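Local coordinates for protein putative kinase (Chloroflexus aurantiacus, PDB 2RHM) that is of unknown function but has the fold of P-loop nucleoside triphosphate hydrolases and is probably a kinase that binds a nucleotide and transfers its phosphate, at residues B[40-51]-B[130-138]; B[67-75]-B[91-102]. All blocks are in the same frame, centred on the assembly; numbering follows the deposited sequence.

Contact 1. Residues B[40-51]-B[130-138]; sequences KEVMFDGLGWSD and ARHPGHCDD. With BEZ (benzoic acid), chain G.
The last two turns of helix 36-47 and the loop that follows them run beside the one-turn 3-10 segment 133-135, closest where the CA atoms of Trp49 and Gly134 come within 4.9 Å. Two histidines of the loop each give NE2 to a carboxylate of the helix. His135 NE2 meets Glu41 OE2 at 2.8 Å, nearly straight at 177° and in the plane of the imidazole, on the anti side of the carboxylate; a water bridges the same oxygen to His132 N. His132 NE2 reaches the syn side of Asp45 OD1 at 2.9 Å, and its ND1 accepts from Gly134 N, so both ring nitrogens are used and the ring's rotation is fixed. With CG anti to the carbonyl carbon (chi1 -70°), Phe44 turns its ring under Gly134, whose CA stands 4.0 Å from the centroid, and pushes its edge toward the face of His135, the planes 85° apart. Trp49 lays one ring face on Pro133 and Gly134, and its CB packs against Gly134 CA at 3.4 Å. On the far face of His135 lies the guanidinium of Arg131, whose NE meets Asp137 OD2 at 2.8 Å near the guanidinium plane, while NH1 pairs with Asp37. Benzoic acid covers the other side of this guanidinium, so the His135-Glu41 pair backs onto the benzoic acid pocket through Arg131. Arg125 also hydrogen-bonds the ligand there, and Pro14 and Ala15, within the probable P-loop, place the pocket next to the presumed nucleotide site.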
loop_
_atom_site.group_PDB
_atom_site.type_symbol
_atom_site.label_atom_id
_atom_site.label_comp_id
_atom_site.label_asym_id
_atom_site.label_seq_id
_atom_site.Cartn_x
_atom_site.Cartn_y
_atom_site.Cartn_z
ATOM N N LYS B 40 3.720 0.839 9.543
ATOM C CA LYS B 40 4.466 1.621 10.514
ATOM C C LYS B 40 5.926 1.208 10.492
ATOM O O LYS B 40 6.817 2.065 10.489
ATOM C CB LYS B 40 3.920 1.454 11.921
ATOM C CG LYS B 40 2.502 1.989 12.148
ATOM C CD LYS B 40 2.088 1.927 13.647
ATOM C CE LYS B 40 3.002 2.764 14.557
ATOM N NZ LYS B 40 2.538 2.694 15.993
ATOM N N GLU B 41 6.164 -0.100 10.458
ATOM C CA GLU B 41 7.534 -0.624 10.437
ATOM C C GLU B 41 8.327 -0.217 9.189
ATOM O O GLU B 41 9.511 0.113 9.286
ATOM C CB GLU B 41 7.534 -2.126 10.684
ATOM C CG GLU B 41 7.060 -2.399 12.106
ATOM C CD GLU B 41 6.866 -3.838 12.436
ATOM O OE1 GLU B 41 7.542 -4.695 11.827
ATOM O OE2 GLU B 41 6.048 -4.091 13.343
ATOM N N VAL B 42 7.669 -0.195 8.034
ATOM C CA VAL B 42 8.309 0.296 6.818
ATOM C C VAL B 42 8.706 1.765 7.053
ATOM O O VAL B 42 9.815 2.173 6.732
ATOM C CB VAL B 42 7.388 0.176 5.586
ATOM C CG1 VAL B 42 8.011 0.846 4.394
ATOM C CG2 VAL B 42 7.096 -1.296 5.274
HETATM N N MSE B 43 7.814 2.553 7.649
HETATM C CA MSE B 43 8.138 3.938 7.933
HETATM C C MSE B 43 9.238 4.128 8.970
HETATM O O MSE B 43 10.063 5.021 8.811
HETATM C CB MSE B 43 6.894 4.733 8.299
HETATM C CG MSE B 43 6.127 5.091 7.058
HETATM SE SE MSE B 43 4.592 6.244 7.427
HETATM C CE MSE B 43 3.787 5.154 7.874
ATOM N N PHE B 44 9.251 3.319 10.025
ATOM C CA PHE B 44 10.307 3.440 11.031
ATOM C C PHE B 44 11.659 3.116 10.390
ATOM O O PHE B 44 12.674 3.757 10.675
ATOM C CB PHE B 44 10.073 2.477 12.199
ATOM C CG PHE B 44 8.908 2.816 13.099
ATOM C CD1 PHE B 44 8.624 4.113 13.485
ATOM C CD2 PHE B 44 8.126 1.793 13.625
ATOM C CE1 PHE B 44 7.571 4.380 14.347
ATOM C CE2 PHE B 44 7.074 2.063 14.479
ATOM C CZ PHE B 44 6.791 3.343 14.842
ATOM N N ASP B 45 11.679 2.111 9.523
ATOM C CA ASP B 45 12.926 1.755 8.818
ATOM C C ASP B 45 13.416 2.847 7.854
ATOM O O ASP B 45 14.611 3.094 7.750
ATOM C CB ASP B 45 12.776 0.411 8.104
ATOM C CG ASP B 45 12.662 -0.768 9.074
ATOM O OD1 ASP B 45 12.899 -0.626 10.298
ATOM O OD2 ASP B 45 12.327 -1.862 8.609
ATOM N N GLY B 46 12.502 3.517 7.169
ATOM C CA GLY B 46 12.879 4.563 6.236
ATOM C C GLY B 46 13.134 5.933 6.847
ATOM O O GLY B 46 13.951 6.688 6.324
ATOM N N LEU B 47 12.439 6.264 7.934
ATOM C CA LEU B 47 12.537 7.596 8.555
ATOM C C LEU B 47 13.120 7.619 9.961
ATOM O O LEU B 47 13.405 8.690 10.495
ATOM C CB LEU B 47 11.154 8.211 8.647
ATOM C CG LEU B 47 10.351 8.271 7.353
ATOM C CD1 LEU B 47 8.926 8.578 7.702
ATOM C CD2 LEU B 47 10.947 9.272 6.373
ATOM N N GLY B 48 13.287 6.454 10.565
ATOM C CA GLY B 48 13.802 6.358 11.924
ATOM C C GLY B 48 12.688 6.271 12.942
ATOM O O GLY B 48 11.507 6.433 12.624
ATOM N N TRP B 49 13.058 5.987 14.181
ATOM C CA TRP B 49 12.092 5.930 15.272
ATOM C C TRP B 49 12.695 6.627 16.488
ATOM O O TRP B 49 13.882 6.957 16.500
ATOM C CB TRP B 49 11.705 4.490 15.581
ATOM C CG TRP B 49 12.866 3.619 15.931
ATOM C CD1 TRP B 49 13.631 2.897 15.063
ATOM C CD2 TRP B 49 13.393 3.367 17.246
ATOM N NE1 TRP B 49 14.603 2.209 15.755
ATOM C CE2 TRP B 49 14.472 2.468 17.096
ATOM C CE3 TRP B 49 13.041 3.795 18.535
ATOM C CZ2 TRP B 49 15.222 2.007 18.184
ATOM C CZ3 TRP B 49 13.775 3.338 19.613
ATOM C CH2 TRP B 49 14.862 2.453 19.432
ATOM N N SER B 50 11.871 6.868 17.508
ATOM C CA SER B 50 12.332 7.572 18.693
ATOM C C SER B 50 11.469 7.305 19.915
ATOM O O SER B 50 11.824 6.487 20.757
ATOM C CB SER B 50 12.415 9.085 18.423
ATOM O OG SER B 50 11.164 9.602 17.981
ATOM N N ASP B 51 10.328 7.984 20.000
ATOM C CA ASP B 51 9.501 7.938 21.193
ATOM C C ASP B 51 8.041 7.622 20.857
ATOM O O ASP B 51 7.691 7.421 19.698
ATOM C CB ASP B 51 9.655 9.251 21.985
ATOM C CG ASP B 51 9.270 10.490 21.178
ATOM O OD1 ASP B 51 8.561 10.367 20.173
ATOM O OD2 ASP B 51 9.666 11.606 21.562
ATOM N N ALA B 130 10.369 -9.685 19.009
ATOM C CA ALA B 130 9.458 -9.931 17.897
ATOM C C ALA B 130 8.803 -8.614 17.460
ATOM O O ALA B 130 8.443 -8.437 16.299
ATOM C CB ALA B 130 8.395 -10.945 18.312
ATOM N N ARG B 131 8.659 -7.701 18.413
ATOM C CA ARG B 131 8.059 -6.397 18.197
ATOM C C ARG B 131 9.133 -5.356 17.787
ATOM O O ARG B 131 10.169 -5.221 18.446
ATOM C CB ARG B 131 7.364 -6.010 19.505
ATOM C CG ARG B 131 6.477 -4.808 19.484
ATOM C CD ARG B 131 5.277 -5.004 18.601
ATOM N NE ARG B 131 4.421 -3.837 18.656
ATOM C CZ ARG B 131 3.390 -3.638 17.848
ATOM N NH1 ARG B 131 3.103 -4.520 16.897
ATOM N NH2 ARG B 131 2.666 -2.539 17.985
ATOM N N HIS B 132 8.896 -4.639 16.687
ATOM C CA HIS B 132 9.807 -3.596 16.223
ATOM C C HIS B 132 9.934 -2.570 17.356
ATOM O O HIS B 132 8.919 -2.170 17.934
ATOM C CB HIS B 132 9.250 -2.907 14.969
ATOM C CG HIS B 132 10.241 -2.044 14.254
ATOM N ND1 HIS B 132 10.754 -0.885 14.800
ATOM C CD2 HIS B 132 10.803 -2.160 13.027
ATOM C CE1 HIS B 132 11.602 -0.337 13.952
ATOM N NE2 HIS B 132 11.651 -1.091 12.866
ATOM N N PRO B 133 11.169 -2.149 17.685
ATOM C CA PRO B 133 11.342 -1.229 18.811
ATOM C C PRO B 133 10.727 0.162 18.621
ATOM O O PRO B 133 10.446 0.839 19.604
ATOM C CB PRO B 133 12.866 -1.103 18.918
ATOM C CG PRO B 133 13.366 -1.398 17.539
ATOM C CD PRO B 133 12.460 -2.480 17.054
ATOM N N GLY B 134 10.515 0.584 17.377
ATOM C CA GLY B 134 9.994 1.924 17.102
ATOM C C GLY B 134 8.573 2.160 17.582
ATOM O O GLY B 134 8.154 3.309 17.750
ATOM N N HIS B 135 7.841 1.076 17.818
ATOM C CA HIS B 135 6.446 1.154 18.256
ATOM C C HIS B 135 6.348 1.803 19.624
ATOM O O HIS B 135 5.333 2.445 19.941
ATOM C CB HIS B 135 5.796 -0.227 18.302
ATOM C CG HIS B 135 5.560 -0.840 16.962
ATOM N ND1 HIS B 135 4.658 -0.328 16.050
ATOM C CD2 HIS B 135 6.081 -1.949 16.395
ATOM C CE1 HIS B 135 4.640 -1.101 14.979
ATOM N NE2 HIS B 135 5.488 -2.095 15.165
ATOM N N CYS B 136 7.405 1.652 20.426
ATOM C CA CYS B 136 7.459 2.250 21.748
ATOM C C CYS B 136 6.180 1.928 22.489
ATOM O O CYS B 136 5.494 2.822 22.988
ATOM C CB CYS B 136 7.646 3.759 21.645
ATOM S SG CYS B 136 9.254 4.266 21.087
ATOM N N ASP B 137 5.862 0.638 22.538
ATOM C CA ASP B 137 4.646 0.165 23.164
ATOM C C ASP B 137 4.622 0.450 24.643
ATOM O O ASP B 137 5.553 0.094 25.363
ATOM C CB ASP B 137 4.514 -1.333 22.971
ATOM C CG ASP B 137 4.306 -1.701 21.541
ATOM O OD1 ASP B 137 3.318 -1.215 20.953
ATOM O OD2 ASP B 137 5.126 -2.483 21.024
ATOM N N ASP B 138 3.552 1.107 25.074
ATOM C CA ASP B 138 3.334 1.403 26.470
ATOM C C ASP B 138 3.339 0.065 27.208
ATOM O O ASP B 138 2.459 -0.776 26.985
ATOM C CB ASP B 138 2.001 2.134 26.630
HETATM C C BEZ G . 1.354 -6.715 19.020
HETATM O O1 BEZ G . 1.795 -7.843 18.694
HETATM O O2 BEZ G . 0.454 -6.165 18.330
HETATM C C1 BEZ G . 1.904 -6.032 20.232
HETATM C C2 BEZ G . 2.893 -6.660 20.986
HETATM C C3 BEZ G . 3.403 -6.020 22.106
HETATM C C4 BEZ G . 2.922 -4.764 22.471
HETATM C C5 BEZ G . 1.924 -4.148 21.715
HETATM C C6 BEZ G . 1.417 -4.778 20.587
HETATM O O HOH W 1 6.588 -5.579 15.226
HETATM O O HOH W 2 9.120 5.841 17.616
#

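Contact 2. Residues B[67-75]-B[91-102]; sequences YHTAATILQ and DTERMQNLHTIA
Tyr67 of helix 52-75 reaches across to the start of 91-102, where Asp91 OD1 accepts its hydroxyl at 2.8 Å. Arg94 NH1 bonds the same oxygen in a salt bridge, coming from the opposite face of the carboxylate, while OD2 is taken by the backbone N of Arg87; this probably keeps the buried aspartate ionised. Arg94 does double duty: its CB lies over the tyrosine ring, 3.8 Å from the centroid, and its extended chain passes across that face at about a right angle, CD near CE2, before the guanidinium turns back to Asp91. Met95, a selenomethionine, comes to the rim of the same ring in a Met-aromatic contact, its chain bent at chi2 (-81°) so that CE stands 3.4 Å from Tyr67 OH. One turn on, Leu98 is the knob set among Tyr67, Ala70, Ala71 and Leu74. CD1 rests on Ala71 CB at 3.7 Å, and CD2 is shared between the tyrosine edge and Leu74 CD1. Ile101 brings CD1 to Ala71 CB, and its carbonyl O takes a hydrogen bond of 3.0 Å from Gln75 NE2, which stands above the carbonyl plane. Ala102 closes the row as the helix ends, its CB 3.8 Å from Leu74 CB. The two helices run roughly parallel; the axes of these segments approach to 9.9 Å and cross at -31°. While His68 and Thr72 meet the second subunit, Met95 and Leu98 also reach strand 6-12, and Ala70 and Leu74 touch strand 80-83, so the pair packs on the central parallel sheet.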
loop_
_atom_site.group_PDB
_atom_site.type_symbol
_atom_site.label_atom_id
_atom_site.label_comp_id
_atom_site.label_asym_id
_atom_site.label_seq_id
_atom_site.Cartn_x
_atom_site.Cartn_y
_atom_site.Cartn_z
ATOM N N TYR B 67 -5.843 3.244 4.015
ATOM C CA TYR B 67 -7.030 3.649 3.259
ATOM C C TYR B 67 -6.715 4.065 1.812
ATOM O O TYR B 67 -7.486 3.782 0.904
ATOM C CB TYR B 67 -7.777 4.765 3.975
ATOM C CG TYR B 67 -8.562 4.270 5.162
ATOM C CD1 TYR B 67 -9.770 3.615 4.998
ATOM C CD2 TYR B 67 -8.073 4.410 6.443
ATOM C CE1 TYR B 67 -10.489 3.132 6.084
ATOM C CE2 TYR B 67 -8.798 3.948 7.541
ATOM C CZ TYR B 67 -9.993 3.311 7.361
ATOM O OH TYR B 67 -10.684 2.855 8.481
ATOM N N HIS B 68 -5.568 4.707 1.609
ATOM C CA HIS B 68 -5.144 5.129 0.262
ATOM C C HIS B 68 -4.910 3.905 -0.635
ATOM O O HIS B 68 -5.381 3.826 -1.775
ATOM C CB HIS B 68 -3.853 5.962 0.342
ATOM C CG HIS B 68 -3.227 6.226 -0.996
ATOM N ND1 HIS B 68 -3.692 7.200 -1.852
ATOM C CD2 HIS B 68 -2.186 5.631 -1.632
ATOM C CE1 HIS B 68 -2.968 7.195 -2.957
ATOM N NE2 HIS B 68 -2.035 6.263 -2.844
ATOM N N THR B 69 -4.191 2.938 -0.087
ATOM C CA THR B 69 -3.820 1.743 -0.842
ATOM C C THR B 69 -5.063 0.872 -1.046
ATOM O O THR B 69 -5.286 0.300 -2.127
ATOM C CB THR B 69 -2.691 0.998 -0.119
ATOM O OG1 THR B 69 -1.532 1.846 -0.076
ATOM C CG2 THR B 69 -2.327 -0.253 -0.858
ATOM N N ALA B 70 -5.891 0.785 -0.028
ATOM C CA ALA B 70 -7.150 0.014 -0.146
ATOM C C ALA B 70 -8.032 0.493 -1.281
ATOM O O ALA B 70 -8.676 -0.304 -1.962
ATOM C CB ALA B 70 -7.932 0.061 1.141
ATOM N N ALA B 71 -8.107 1.798 -1.462
ATOM C CA ALA B 71 -9.008 2.358 -2.454
ATOM C C ALA B 71 -8.595 1.929 -3.845
ATOM O O ALA B 71 -9.434 1.573 -4.671
ATOM C CB ALA B 71 -9.016 3.858 -2.354
ATOM N N THR B 72 -7.301 1.975 -4.135
ATOM C CA THR B 72 -6.896 1.625 -5.495
ATOM C C THR B 72 -7.060 0.120 -5.772
ATOM O O THR B 72 -7.343 -0.271 -6.891
ATOM C CB THR B 72 -5.481 2.144 -5.853
ATOM O OG1 THR B 72 -5.272 2.009 -7.269
ATOM C CG2 THR B 72 -4.387 1.397 -5.076
ATOM N N ILE B 73 -6.894 -0.715 -4.750
ATOM C CA ILE B 73 -7.095 -2.168 -4.902
ATOM C C ILE B 73 -8.573 -2.472 -5.118
ATOM O O ILE B 73 -8.952 -3.223 -6.035
ATOM C CB ILE B 73 -6.554 -2.930 -3.671
ATOM C CG1 ILE B 73 -5.038 -2.754 -3.571
ATOM C CG2 ILE B 73 -6.885 -4.402 -3.749
ATOM C CD1 ILE B 73 -4.445 -3.314 -2.349
ATOM N N LEU B 74 -9.414 -1.880 -4.280
ATOM C CA LEU B 74 -10.863 -2.067 -4.401
ATOM C C LEU B 74 -11.414 -1.545 -5.724
ATOM O O LEU B 74 -12.304 -2.182 -6.327
ATOM C CB LEU B 74 -11.590 -1.416 -3.218
ATOM C CG LEU B 74 -11.368 -2.098 -1.859
ATOM C CD1 LEU B 74 -11.963 -1.281 -0.738
ATOM C CD2 LEU B 74 -11.976 -3.499 -1.847
ATOM N N GLN B 75 -10.886 -0.404 -6.184
ATOM C CA GLN B 75 -11.303 0.184 -7.460
ATOM C C GLN B 75 -10.984 -0.729 -8.661
ATOM O O GLN B 75 -11.667 -0.666 -9.677
ATOM C CB GLN B 75 -10.676 1.559 -7.632
ATOM C CG GLN B 75 -11.324 2.622 -6.746
ATOM C CD GLN B 75 -10.523 3.928 -6.628
ATOM O OE1 GLN B 75 -9.365 4.014 -7.039
ATOM N NE2 GLN B 75 -11.146 4.941 -6.052
ATOM N N ASP B 91 -12.619 5.357 12.595
ATOM C CA ASP B 91 -12.613 4.490 11.412
ATOM C C ASP B 91 -13.976 4.224 10.795
ATOM O O ASP B 91 -14.061 3.854 9.629
ATOM C CB ASP B 91 -11.852 3.188 11.711
ATOM C CG ASP B 91 -10.362 3.417 11.915
ATOM O OD1 ASP B 91 -9.710 3.869 10.950
ATOM O OD2 ASP B 91 -9.831 3.135 13.018
ATOM N N THR B 92 -15.056 4.437 11.537
ATOM C CA THR B 92 -16.376 4.286 10.924
ATOM C C THR B 92 -16.541 5.254 9.748
ATOM O O THR B 92 -16.970 4.836 8.657
ATOM C CB THR B 92 -17.487 4.484 11.974
ATOM O OG1 THR B 92 -17.228 3.590 13.060
ATOM C CG2 THR B 92 -18.858 4.201 11.387
ATOM N N GLU B 93 -16.200 6.530 9.943
ATOM C CA GLU B 93 -16.350 7.510 8.869
ATOM C C GLU B 93 -15.267 7.301 7.803
ATOM O O GLU B 93 -15.512 7.540 6.612
ATOM C CB GLU B 93 -16.323 8.931 9.395
ATOM C CG GLU B 93 -16.600 9.968 8.292
ATOM C CD GLU B 93 -16.809 11.364 8.830
ATOM O OE1 GLU B 93 -16.892 11.522 10.061
ATOM O OE2 GLU B 93 -16.900 12.308 8.013
ATOM N N ARG B 94 -14.082 6.851 8.192
ATOM C CA ARG B 94 -13.085 6.559 7.156
ATOM C C ARG B 94 -13.549 5.432 6.239
ATOM O O ARG B 94 -13.303 5.491 5.035
ATOM C CB ARG B 94 -11.708 6.236 7.720
ATOM C CG ARG B 94 -10.989 7.407 8.396
ATOM C CD ARG B 94 -9.817 6.862 9.184
ATOM N NE ARG B 94 -9.246 7.862 10.074
ATOM C CZ ARG B 94 -8.658 7.596 11.235
ATOM N NH1 ARG B 94 -8.625 6.365 11.730
ATOM N NH2 ARG B 94 -8.177 8.600 11.957
HETATM N N MSE B 95 -14.202 4.418 6.803
HETATM C CA MSE B 95 -14.734 3.312 6.008
HETATM C C MSE B 95 -15.879 3.784 5.122
HETATM O O MSE B 95 -16.006 3.366 3.982
HETATM C CB MSE B 95 -15.177 2.167 6.901
HETATM C CG MSE B 95 -14.038 1.476 7.576
HETATM SE SE MSE B 95 -13.188 0.201 6.400
HETATM C CE MSE B 95 -11.693 -0.242 7.619
ATOM N N GLN B 96 -16.713 4.671 5.634
ATOM C CA GLN B 96 -17.761 5.255 4.806
ATOM C C GLN B 96 -17.204 6.034 3.630
ATOM O O GLN B 96 -17.695 5.925 2.511
ATOM C CB GLN B 96 -18.651 6.145 5.662
ATOM C CG GLN B 96 -19.589 5.311 6.490
ATOM C CD GLN B 96 -20.191 6.054 7.663
ATOM O OE1 GLN B 96 -20.032 7.267 7.800
ATOM N NE2 GLN B 96 -20.860 5.313 8.533
ATOM N N ASN B 97 -16.184 6.829 3.896
ATOM C CA ASN B 97 -15.519 7.611 2.864
ATOM C C ASN B 97 -14.847 6.720 1.828
ATOM O O ASN B 97 -14.893 7.012 0.638
ATOM C CB ASN B 97 -14.531 8.582 3.501
ATOM C CG ASN B 97 -15.232 9.701 4.255
ATOM O OD1 ASN B 97 -16.420 9.927 4.068
ATOM N ND2 ASN B 97 -14.498 10.391 5.120
ATOM N N LEU B 98 -14.236 5.630 2.284
ATOM C CA LEU B 98 -13.660 4.642 1.387
ATOM C C LEU B 98 -14.730 4.050 0.480
ATOM O O LEU B 98 -14.543 3.996 -0.745
ATOM C CB LEU B 98 -12.985 3.512 2.179
ATOM C CG LEU B 98 -12.333 2.397 1.341
ATOM C CD1 LEU B 98 -11.226 2.910 0.407
ATOM C CD2 LEU B 98 -11.773 1.333 2.233
ATOM N N HIS B 99 -15.868 3.655 1.072
ATOM C CA HIS B 99 -16.959 3.023 0.333
ATOM C C HIS B 99 -17.506 3.916 -0.791
ATOM O O HIS B 99 -17.853 3.416 -1.858
ATOM C CB HIS B 99 -18.097 2.594 1.273
ATOM C CG HIS B 99 -19.081 1.667 0.633
ATOM N ND1 HIS B 99 -20.132 2.110 -0.149
ATOM C CD2 HIS B 99 -19.182 0.319 0.661
ATOM C CE1 HIS B 99 -20.838 1.077 -0.562
ATOM N NE2 HIS B 99 -20.280 -0.022 -0.092
ATOM N N THR B 100 -17.594 5.222 -0.535
ATOM C CA THR B 100 -18.033 6.195 -1.524
ATOM C C THR B 100 -17.161 6.210 -2.784
ATOM O O THR B 100 -17.673 6.359 -3.892
ATOM C CB THR B 100 -18.051 7.608 -0.888
ATOM O OG1 THR B 100 -19.000 7.611 0.178
ATOM C CG2 THR B 100 -18.424 8.665 -1.884
ATOM N N ILE B 101 -15.852 6.035 -2.640
ATOM C CA ILE B 101 -14.963 6.049 -3.812
ATOM C C ILE B 101 -14.563 4.657 -4.322
ATOM O O ILE B 101 -14.078 4.508 -5.447
ATOM C CB ILE B 101 -13.690 6.893 -3.538
ATOM C CG1 ILE B 101 -12.828 6.293 -2.421
ATOM C CG2 ILE B 101 -14.093 8.340 -3.222
ATOM C CD1 ILE B 101 -11.425 6.853 -2.407
ATOM N N ALA B 102 -14.790 3.645 -3.499
ATOM C CA ALA B 102 -14.355 2.299 -3.810
ATOM C C ALA B 102 -15.280 1.321 -3.102
ATOM O O ALA B 102 -14.928 0.802 -2.040
ATOM C CB ALA B 102 -12.929 2.146 -3.319
#

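How the contacts relate
Contact 2 is nested along the chain inside the loop that contact 1 closes: helix 36-47 leads through the turn at 48-51 into helix 52-75, the chain then passes through strand 80-83 to helix 88-101, and the loop segment 130-138 follows much later. Their centres lie 26 Å apart and the nearest atoms about 10 Å, so they do not touch. Helix 52-75 links them, giving Ser55 to Lys40 and the carbonyl of His135 near its start and packing on helix 88-101 near its finish. Contact 1 supplies two residues of the benzoic acid pocket; contact 2 lies against the parallel sheet. Both border the second subunit, contact 1 through helix 36-47 and contact 2 through helix 52-75.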